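Diaminopimelate decarboxylase (Psychromonas ingrahamii, PDB 4XG1) probably decarboxylates meso-diaminopimelate to L-lysine, the last step of lysine biosynthesis, using pyridoxal 5'-phosphate and working as a homodimer. Local coordinates at residues 20-25 with 398-403; 258-263 with 269-274; 314-319 with 378-383. One frame throughout, in Å; residues are numbered along the deposited sequence.

In the fold
The three contacts lie in different parts of the fold and do not touch one another. Interaction 2 is buried and apolar: it fastens a helix to its strand in the TIM barrel, while E274 of segment 269-274 reaches the pyridine nitrogen of LLP. Interaction 1, near the surface, packs an N-terminal helix on a strand of the mixed sheet and combines methyl contacts with a lysine reaching a backbone carbonyl. Interaction 3 is partly buried at the subunit boundary, where an aromatic hydroxyl and a thioether meet the amino acid end of LLP. Interactions 2 and 3, though centred about 32 Å apart, touch opposite ends of one LLP; interactions 1 and 3 both touch the second subunit.

Interaction 1. Residues 20-25 with 398-403; sequences EQVVKK and EKAFIV
K25 and A400 carry most of this contact, with I402 and V22 completing it. The lysine leaves helix 19-26 and stretches over to strand 399-404, where its ammonium nitrogen NZ gives a weak hydrogen bond of 3.3 Å to the backbone O of A400. Its reach depends on the torsions: CG sits between the backbone N and the carbonyl carbon (chi1 86°), and the chain beyond is fully extended, carrying the charge well clear of the helix. NZ also lies 3.9 Å from A400 CB and 4.3 Å from I402 CG1, so the charged tip passes beside methyl and methylene groups while its bond goes to the carbonyl.

The strand belongs to the mixed beta sheet that accompanies the TIM barrel in this class of decarboxylase; it forms an antiparallel pair with strand 391-396, which in turn runs parallel to 30-34. Helix 20-25 lies over it with the axes 10.1 Å apart at closest approach and crossing at -34°. A400 suits this spot because its single methyl points toward the helix and is small enough for V22 CG1 to rest on it, 4.0 Å from A400 CB. V22 is branched at CB, and its side chain also lies against L17 and I32, while A400 touches L17 and I393. Strand alternation turns the side chain of F401 away from the helix, and there it packs on L419 of the second subunit.

Interaction 2. Residues 258-263 with 269-274; sequences TAIINR and LKLIFE. With LLP ((2S)-2-amino-6-[[3-hydroxy-2-methyl-5-(phosphonooxymethyl)pyridin-4-yl]methylideneamino]hexanoic acid), chain T.
I260 touches two residues of the strand with two different branches. Its CG2 methyl, anti to the backbone N, meets L271 CD1 at 3.9 Å, the two side chains lying at a slant to each other. The longer branch extends beside F273, where CD1 comes to 4.0 Å from CE2 at the edge of the ring and in its plane; CG2 lies 4.2 Å from F273 CZ. The isoleucine therefore meets the rim of the phenyl group with both of its arms. A beta-branched residue suits this place because its diverging methyls reach L271 and F273, two residues apart on the strand and pointing to the same side of it.

Helix 253-262 and strand 270-273 are the later two elements of a beta-alpha-beta unit that begins with strand 234-236. In the TIM barrel this last strand pairs in parallel with both 234-236 and 54-59, which closes the ring of strands. Around the three apolar side chains, L237 touches I260, L235 and M264 touch L271, and Y256 and M257 of the same helix pack on F273.

One residue beyond F273 the strand gives way to E274, whose OE1 lies 2.9 Å from the pyridine nitrogen N1 of LLP, with CB 3.8 Å from ring atom C6. A carboxylate so near N1 would be expected to stabilise a protonated pyridine, as in related enzymes, and so to make the cofactor a better electron sink.

Interaction 3. Residues 314-319 with 378-383; sequences PALYSA and STMSSN. With LLP ((2S)-2-amino-6-[[3-hydroxy-2-methyl-5-(phosphonooxymethyl)pyridin-4-yl]methylideneamino]hexanoic acid), chain T.
At the amino acid end of the active site, which in this fold-type III enzyme is built at the dimer interface, L316 and Y317 of the short helix 313-317 meet M380, at the end of the short 3-10 segment 378-380. The phenol makes the polar contact here: Y317 OH accepts a hydrogen bond of 2.7 Å from the amino nitrogen N of LLP, and it is also hydrogen-bonded to E349 of the second subunit. A tyrosine suits this position because its ring packs while its hydroxyl binds. The carboxylate oxygen OXT of LLP lies over one face of the ring, and L316 CG covers the opposite face, 3.8 Å above the plane.

M380 comes to the ring edge. Its chain bends at chi3 (72°), which turns CE to within 3.4 Å of Y317 OH, while SD stands 3.5 Å from LLP N. The flexible, unbranched thioether can thus follow both the ligand and the phenol. The same methyl meets L316 CD2 at 3.9 Å, the two side chains crossing at about a right angle. A phenylalanine in place of Y317 would probably leave the ligand's amino group and E349 of the second subunit without their shared hydroxyl partner. Next to M380 the loop is tied back on itself: S378 O accepts from both S381 N and S381 OG, the hydroxyl at 2.7 Å.

Interaction 1. Residues 20-25 with 398-403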
# COMPACT_ATOMS: atom_id res chain seq x y z
N GLU B 20 13.29 17.38 -16.69
CA GLU B 20 12.15 18.22 -17.06
C GLU B 20 11.57 17.81 -18.41
O GLU B 20 10.38 17.98 -18.65
CB GLU B 20 12.55 19.70 -17.10
CG GLU B 20 13.33 20.14 -18.34
CD GLU B 20 13.83 21.58 -18.26
OE1 GLU B 20 14.85 21.91 -18.91
OE2 GLU B 20 13.19 22.41 -17.56
N GLN B 21 12.41 17.28 -19.28
CA GLN B 21 11.99 16.93 -20.63
C GLN B 21 11.07 15.73 -20.61
O GLN B 21 10.06 15.71 -21.32
CB GLN B 21 13.20 16.61 -21.49
CG GLN B 21 12.90 16.40 -22.96
CD GLN B 21 14.17 16.42 -23.81
OE1 GLN B 21 14.87 17.45 -23.89
NE2 GLN B 21 14.47 15.29 -24.44
N VAL B 22 11.43 14.73 -19.82
CA VAL B 22 10.59 13.53 -19.74
C VAL B 22 9.24 13.87 -19.08
O VAL B 22 8.19 13.68 -19.65
CB VAL B 22 11.32 12.33 -19.11
CG1 VAL B 22 12.64 12.07 -19.84
CG2 VAL B 22 11.63 12.57 -17.67
N VAL B 23 9.27 14.48 -17.92
CA VAL B 23 8.03 14.74 -17.25
C VAL B 23 7.11 15.72 -18.01
O VAL B 23 5.92 15.84 -17.67
CB VAL B 23 8.23 15.20 -15.79
CG1 VAL B 23 8.88 14.09 -15.01
CG2 VAL B 23 9.03 16.49 -15.71
N LYS B 24 7.65 16.44 -19.00
CA LYS B 24 6.85 17.36 -19.80
C LYS B 24 5.94 16.54 -20.69
O LYS B 24 4.78 16.89 -20.83
CB LYS B 24 7.69 18.31 -20.66
N LYS B 25 6.46 15.45 -21.26
CA LYS B 25 5.63 14.59 -22.09
C LYS B 25 4.61 13.85 -21.22
O LYS B 25 3.42 13.88 -21.51
CB LYS B 25 6.47 13.63 -22.99
CG LYS B 25 6.91 12.28 -22.38
CD LYS B 25 7.51 11.31 -23.40
CE LYS B 25 8.33 10.22 -22.69
NZ LYS B 25 8.77 9.15 -23.63
N GLU B 398 19.86 8.67 -24.39
CA GLU B 398 19.08 9.85 -24.78
C GLU B 398 17.65 9.50 -25.16
O GLU B 398 16.92 10.35 -25.66
CB GLU B 398 19.79 10.60 -25.92
CG GLU B 398 20.28 11.98 -25.51
CD GLU B 398 20.95 12.77 -26.62
OE1 GLU B 398 21.92 12.23 -27.21
OE2 GLU B 398 20.52 13.93 -26.87
N LYS B 399 17.26 8.25 -24.93
CA LYS B 399 15.92 7.77 -25.21
C LYS B 399 15.14 7.40 -23.94
O LYS B 399 15.68 6.76 -23.04
CB LYS B 399 16.00 6.55 -26.10
CG LYS B 399 16.36 6.94 -27.52
CD LYS B 399 16.73 5.73 -28.35
CE LYS B 399 17.45 4.69 -27.50
NZ LYS B 399 17.98 3.55 -28.28
N ALA B 400 13.90 7.87 -23.88
CA ALA B 400 12.97 7.61 -22.77
C ALA B 400 11.85 6.73 -23.24
O ALA B 400 11.20 7.03 -24.22
CB ALA B 400 12.40 8.92 -22.27
N PHE B 401 11.63 5.61 -22.56
CA PHE B 401 10.53 4.75 -22.90
C PHE B 401 9.53 4.60 -21.75
O PHE B 401 9.88 4.55 -20.55
CB PHE B 401 11.07 3.45 -23.42
CG PHE B 401 10.06 2.62 -24.15
CD1 PHE B 401 9.83 2.81 -25.51
CD2 PHE B 401 9.33 1.61 -23.50
CE1 PHE B 401 8.91 2.03 -26.19
CE2 PHE B 401 8.42 0.81 -24.18
CZ PHE B 401 8.21 1.03 -25.52
N ILE B 402 8.25 4.69 -22.08
CA ILE B 402 7.19 4.52 -21.10
C ILE B 402 7.08 3.05 -20.88
O ILE B 402 6.62 2.33 -21.77
CB ILE B 402 5.85 5.08 -21.58
CG1 ILE B 402 5.92 6.61 -21.67
CG2 ILE B 402 4.77 4.70 -20.58
CD1 ILE B 402 4.71 7.28 -22.29
N VAL B 403 7.48 2.59 -19.69
CA VAL B 403 7.45 1.17 -19.36
C VAL B 403 6.25 0.81 -18.47
O VAL B 403 5.96 -0.35 -18.25
CB VAL B 403 8.77 0.72 -18.70
CG1 VAL B 403 9.90 0.76 -19.72
CG2 VAL B 403 9.13 1.55 -17.47

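Interaction 2. Residues 258-263 with 269-274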
# COMPACT_ATOMS: atom_id res chain seq x y z
N THR B 258 33.05 -9.74 -1.86
CA THR B 258 34.43 -10.16 -1.60
C THR B 258 34.58 -10.77 -0.22
O THR B 258 35.13 -11.88 -0.08
CB THR B 258 35.43 -8.98 -1.70
OG1 THR B 258 35.14 -8.18 -2.85
CG2 THR B 258 36.80 -9.49 -1.83
N ALA B 259 34.06 -10.09 0.80
CA ALA B 259 34.06 -10.69 2.14
C ALA B 259 33.41 -12.08 2.13
O ALA B 259 33.93 -13.06 2.72
CB ALA B 259 33.35 -9.78 3.12
N ILE B 260 32.29 -12.21 1.44
CA ILE B 260 31.59 -13.48 1.42
C ILE B 260 32.40 -14.54 0.68
O ILE B 260 32.38 -15.74 1.05
CB ILE B 260 30.17 -13.33 0.83
CG1 ILE B 260 29.25 -12.68 1.86
CG2 ILE B 260 29.56 -14.68 0.45
CD1 ILE B 260 27.96 -12.14 1.30
N ILE B 261 33.08 -14.10 -0.37
CA ILE B 261 33.84 -15.01 -1.23
C ILE B 261 35.11 -15.45 -0.51
O ILE B 261 35.35 -16.66 -0.40
CB ILE B 261 34.22 -14.32 -2.54
CG1 ILE B 261 32.93 -13.89 -3.21
CG2 ILE B 261 35.13 -15.22 -3.40
CD1 ILE B 261 32.51 -14.76 -4.36
N ASN B 262 35.84 -14.47 0.03
CA ASN B 262 37.00 -14.74 0.88
C ASN B 262 36.60 -15.82 1.90
O ASN B 262 37.25 -16.89 1.97
CB ASN B 262 37.53 -13.48 1.59
CG ASN B 262 38.09 -12.44 0.62
OD1 ASN B 262 38.37 -12.74 -0.53
ND2 ASN B 262 38.26 -11.20 1.09
N ARG B 263 35.49 -15.61 2.62
CA ARG B 263 35.02 -16.67 3.60
C ARG B 263 34.75 -18.05 3.00
O ARG B 263 34.65 -19.05 3.73
CB ARG B 263 33.75 -16.25 4.38
CG ARG B 263 33.96 -15.72 5.79
CD ARG B 263 34.80 -16.61 6.70
NE ARG B 263 34.15 -17.85 7.13
CZ ARG B 263 34.58 -19.11 6.97
NH1 ARG B 263 35.74 -19.40 6.37
NH2 ARG B 263 33.84 -20.12 7.44
N LEU B 269 30.97 -24.73 -3.35
CA LEU B 269 29.51 -24.64 -3.13
C LEU B 269 28.95 -23.42 -3.82
O LEU B 269 29.50 -22.31 -3.71
CB LEU B 269 29.17 -24.57 -1.66
CG LEU B 269 27.68 -24.78 -1.37
CD1 LEU B 269 27.18 -26.16 -1.74
CD2 LEU B 269 27.39 -24.53 0.08
N LYS B 270 27.83 -23.62 -4.50
CA LYS B 270 27.26 -22.57 -5.31
C LYS B 270 26.55 -21.55 -4.43
O LYS B 270 25.69 -21.91 -3.63
CB LYS B 270 26.26 -23.14 -6.31
CG LYS B 270 25.93 -22.15 -7.42
CD LYS B 270 24.81 -22.66 -8.30
CE LYS B 270 24.75 -21.90 -9.59
NZ LYS B 270 23.58 -22.34 -10.39
N LEU B 271 26.88 -20.29 -4.62
CA LEU B 271 26.26 -19.23 -3.85
C LEU B 271 25.15 -18.47 -4.62
O LEU B 271 25.38 -17.95 -5.71
CB LEU B 271 27.31 -18.22 -3.41
CG LEU B 271 28.30 -18.69 -2.36
CD1 LEU B 271 29.27 -17.56 -2.10
CD2 LEU B 271 27.61 -19.13 -1.08
N ILE B 272 23.96 -18.45 -4.03
CA ILE B 272 22.86 -17.69 -4.57
C ILE B 272 22.63 -16.46 -3.72
O ILE B 272 22.59 -16.53 -2.50
CB ILE B 272 21.59 -18.55 -4.67
CG1 ILE B 272 21.79 -19.60 -5.77
CG2 ILE B 272 20.38 -17.68 -5.02
CD1 ILE B 272 20.71 -20.65 -5.84
N PHE B 273 22.48 -15.33 -4.39
CA PHE B 273 22.15 -14.05 -3.77
C PHE B 273 20.84 -13.47 -4.31
O PHE B 273 20.54 -13.57 -5.50
CB PHE B 273 23.23 -13.02 -4.05
CG PHE B 273 24.58 -13.47 -3.66
CD1 PHE B 273 25.35 -14.25 -4.51
CD2 PHE B 273 25.09 -13.11 -2.42
CE1 PHE B 273 26.60 -14.67 -4.13
CE2 PHE B 273 26.36 -13.52 -2.05
CZ PHE B 273 27.10 -14.31 -2.90
N GLU B 274 20.10 -12.81 -3.43
CA GLU B 274 18.76 -12.31 -3.74
C GLU B 274 18.63 -10.82 -3.50
O GLU B 274 17.72 -10.40 -2.84
CB GLU B 274 17.76 -13.05 -2.88
CG GLU B 274 17.67 -14.54 -3.09
CD GLU B 274 16.70 -15.20 -2.12
OE1 GLU B 274 16.35 -14.59 -1.09
OE2 GLU B 274 16.26 -16.33 -2.37
N1 LLP T . 14.81 -12.31 -0.25
C2 LLP T . 13.79 -12.45 0.59
C2' LLP T . 13.37 -13.84 1.01
C3 LLP T . 13.09 -11.24 1.07
O3 LLP T . 12.07 -11.33 1.95
C4 LLP T . 13.56 -9.92 0.61
C4' LLP T . 12.95 -8.63 1.06
C5 LLP T . 14.70 -9.89 -0.32
C6 LLP T . 15.25 -11.11 -0.72
C5' LLP T . 15.27 -8.61 -0.88
OP4 LLP T . 15.74 -7.77 0.09
P LLP T . 16.47 -6.37 -0.23
OP1 LLP T . 15.54 -5.71 -1.24
OP2 LLP T . 16.71 -5.66 1.12
OP3 LLP T . 17.90 -6.68 -0.69
N LLP T . 8.95 -2.76 1.89
CA LLP T . 10.27 -2.63 2.65
CB LLP T . 11.29 -3.64 2.14
CG LLP T . 11.41 -4.93 2.93
CD LLP T . 11.39 -6.15 2.03
CE LLP T . 11.73 -7.41 2.85
NZ LLP T . 11.96 -8.68 2.12
C LLP T . 10.84 -1.26 2.39
O LLP T . 10.32 -0.49 1.60
OXT LLP T . 11.85 -0.86 2.94

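Interaction 3. Residues 314-319 with 378-383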
# COMPACT_ATOMS: atom_id res chain seq x y z
N PRO B 314 7.72 6.66 3.35
CA PRO B 314 7.74 7.61 4.44
C PRO B 314 6.61 7.42 5.43
O PRO B 314 6.83 7.40 6.64
CB PRO B 314 7.63 8.97 3.72
CG PRO B 314 8.19 8.71 2.36
CD PRO B 314 7.69 7.33 2.04
N ALA B 315 5.40 7.25 4.95
CA ALA B 315 4.26 7.01 5.86
C ALA B 315 4.33 5.70 6.61
O ALA B 315 4.02 5.61 7.77
CB ALA B 315 2.97 7.04 5.08
N LEU B 316 4.79 4.66 5.96
CA LEU B 316 4.73 3.34 6.57
C LEU B 316 5.92 3.07 7.49
O LEU B 316 5.78 2.35 8.48
CB LEU B 316 4.62 2.25 5.51
CG LEU B 316 4.58 0.83 6.07
CD1 LEU B 316 3.41 0.64 7.03
CD2 LEU B 316 4.47 -0.15 4.90
N TYR B 317 7.08 3.61 7.14
CA TYR B 317 8.29 3.31 7.88
C TYR B 317 8.97 4.54 8.48
O TYR B 317 10.03 4.41 9.04
CB TYR B 317 9.29 2.65 6.97
CG TYR B 317 8.77 1.48 6.16
CD1 TYR B 317 8.51 0.26 6.74
CD2 TYR B 317 8.64 1.57 4.79
CE1 TYR B 317 8.09 -0.80 5.98
CE2 TYR B 317 8.22 0.50 4.03
CZ TYR B 317 7.96 -0.67 4.62
OH TYR B 317 7.50 -1.70 3.85
N SER B 318 8.41 5.73 8.29
CA SER B 318 9.17 6.99 8.51
C SER B 318 10.48 6.98 7.75
O SER B 318 11.49 7.44 8.27
CB SER B 318 9.48 7.23 10.00
OG SER B 318 8.28 7.15 10.78
N ALA B 319 10.48 6.45 6.55
CA ALA B 319 11.68 6.46 5.78
C ALA B 319 12.01 7.87 5.41
O ALA B 319 11.11 8.69 5.16
CB ALA B 319 11.52 5.61 4.52
N SER B 378 6.92 1.86 -6.58
CA SER B 378 5.74 1.51 -7.31
C SER B 378 5.18 0.19 -6.88
O SER B 378 3.97 0.00 -6.97
CB SER B 378 6.00 1.42 -8.80
OG SER B 378 7.00 0.48 -8.98
N THR B 379 6.00 -0.73 -6.40
CA THR B 379 5.48 -2.03 -5.98
C THR B 379 4.54 -1.95 -4.81
O THR B 379 3.72 -2.85 -4.63
CB THR B 379 6.57 -3.07 -5.66
OG1 THR B 379 7.49 -2.61 -4.68
CG2 THR B 379 7.28 -3.43 -6.89
N MET B 380 4.66 -0.91 -4.01
CA MET B 380 3.78 -0.76 -2.88
C MET B 380 2.69 0.27 -3.16
O MET B 380 1.97 0.63 -2.23
CB MET B 380 4.54 -0.37 -1.61
CG MET B 380 5.70 -1.30 -1.32
SD MET B 380 6.37 -1.05 0.32
CE MET B 380 5.12 -1.74 1.37
N SER B 381 2.56 0.72 -4.40
CA SER B 381 1.60 1.76 -4.70
C SER B 381 0.21 1.25 -4.81
O SER B 381 -0.03 0.06 -5.07
CB SER B 381 1.92 2.46 -5.99
OG SER B 381 1.77 1.54 -7.07
N SER B 382 -0.73 2.15 -4.58
CA SER B 382 -2.15 1.81 -4.55
C SER B 382 -2.95 2.89 -5.22
O SER B 382 -2.37 3.83 -5.75
CB SER B 382 -2.63 1.65 -3.12
OG SER B 382 -2.78 2.92 -2.50
N ASN B 383 -4.26 2.74 -5.17
CA ASN B 383 -5.21 3.71 -5.72
C ASN B 383 -5.99 4.49 -4.66
O ASN B 383 -7.03 5.03 -4.96
CB ASN B 383 -6.21 3.00 -6.62
CG ASN B 383 -5.56 2.35 -7.80
OD1 ASN B 383 -5.59 1.13 -7.93
ND2 ASN B 383 -4.96 3.16 -8.71
N1 LLP T . 14.81 -12.31 -0.25
C2 LLP T . 13.79 -12.45 0.59
C2' LLP T . 13.37 -13.84 1.01
C3 LLP T . 13.09 -11.24 1.07
O3 LLP T . 12.07 -11.33 1.95
C4 LLP T . 13.56 -9.92 0.61
C4' LLP T . 12.95 -8.63 1.06
C5 LLP T . 14.70 -9.89 -0.32
C6 LLP T . 15.25 -11.11 -0.72
C5' LLP T . 15.27 -8.61 -0.88
OP4 LLP T . 15.74 -7.77 0.09
P LLP T . 16.47 -6.37 -0.23
OP1 LLP T . 15.54 -5.71 -1.24
OP2 LLP T . 16.71 -5.66 1.12
OP3 LLP T . 17.90 -6.68 -0.69
N LLP T . 8.95 -2.76 1.89
CA LLP T . 10.27 -2.63 2.65
CB LLP T . 11.29 -3.64 2.14
CG LLP T . 11.41 -4.93 2.93
CD LLP T . 11.39 -6.15 2.03
CE LLP T . 11.73 -7.41 2.85
NZ LLP T . 11.96 -8.68 2.12
C LLP T . 10.84 -1.26 2.39
O LLP T . 10.32 -0.49 1.60
OXT LLP T . 11.85 -0.86 2.94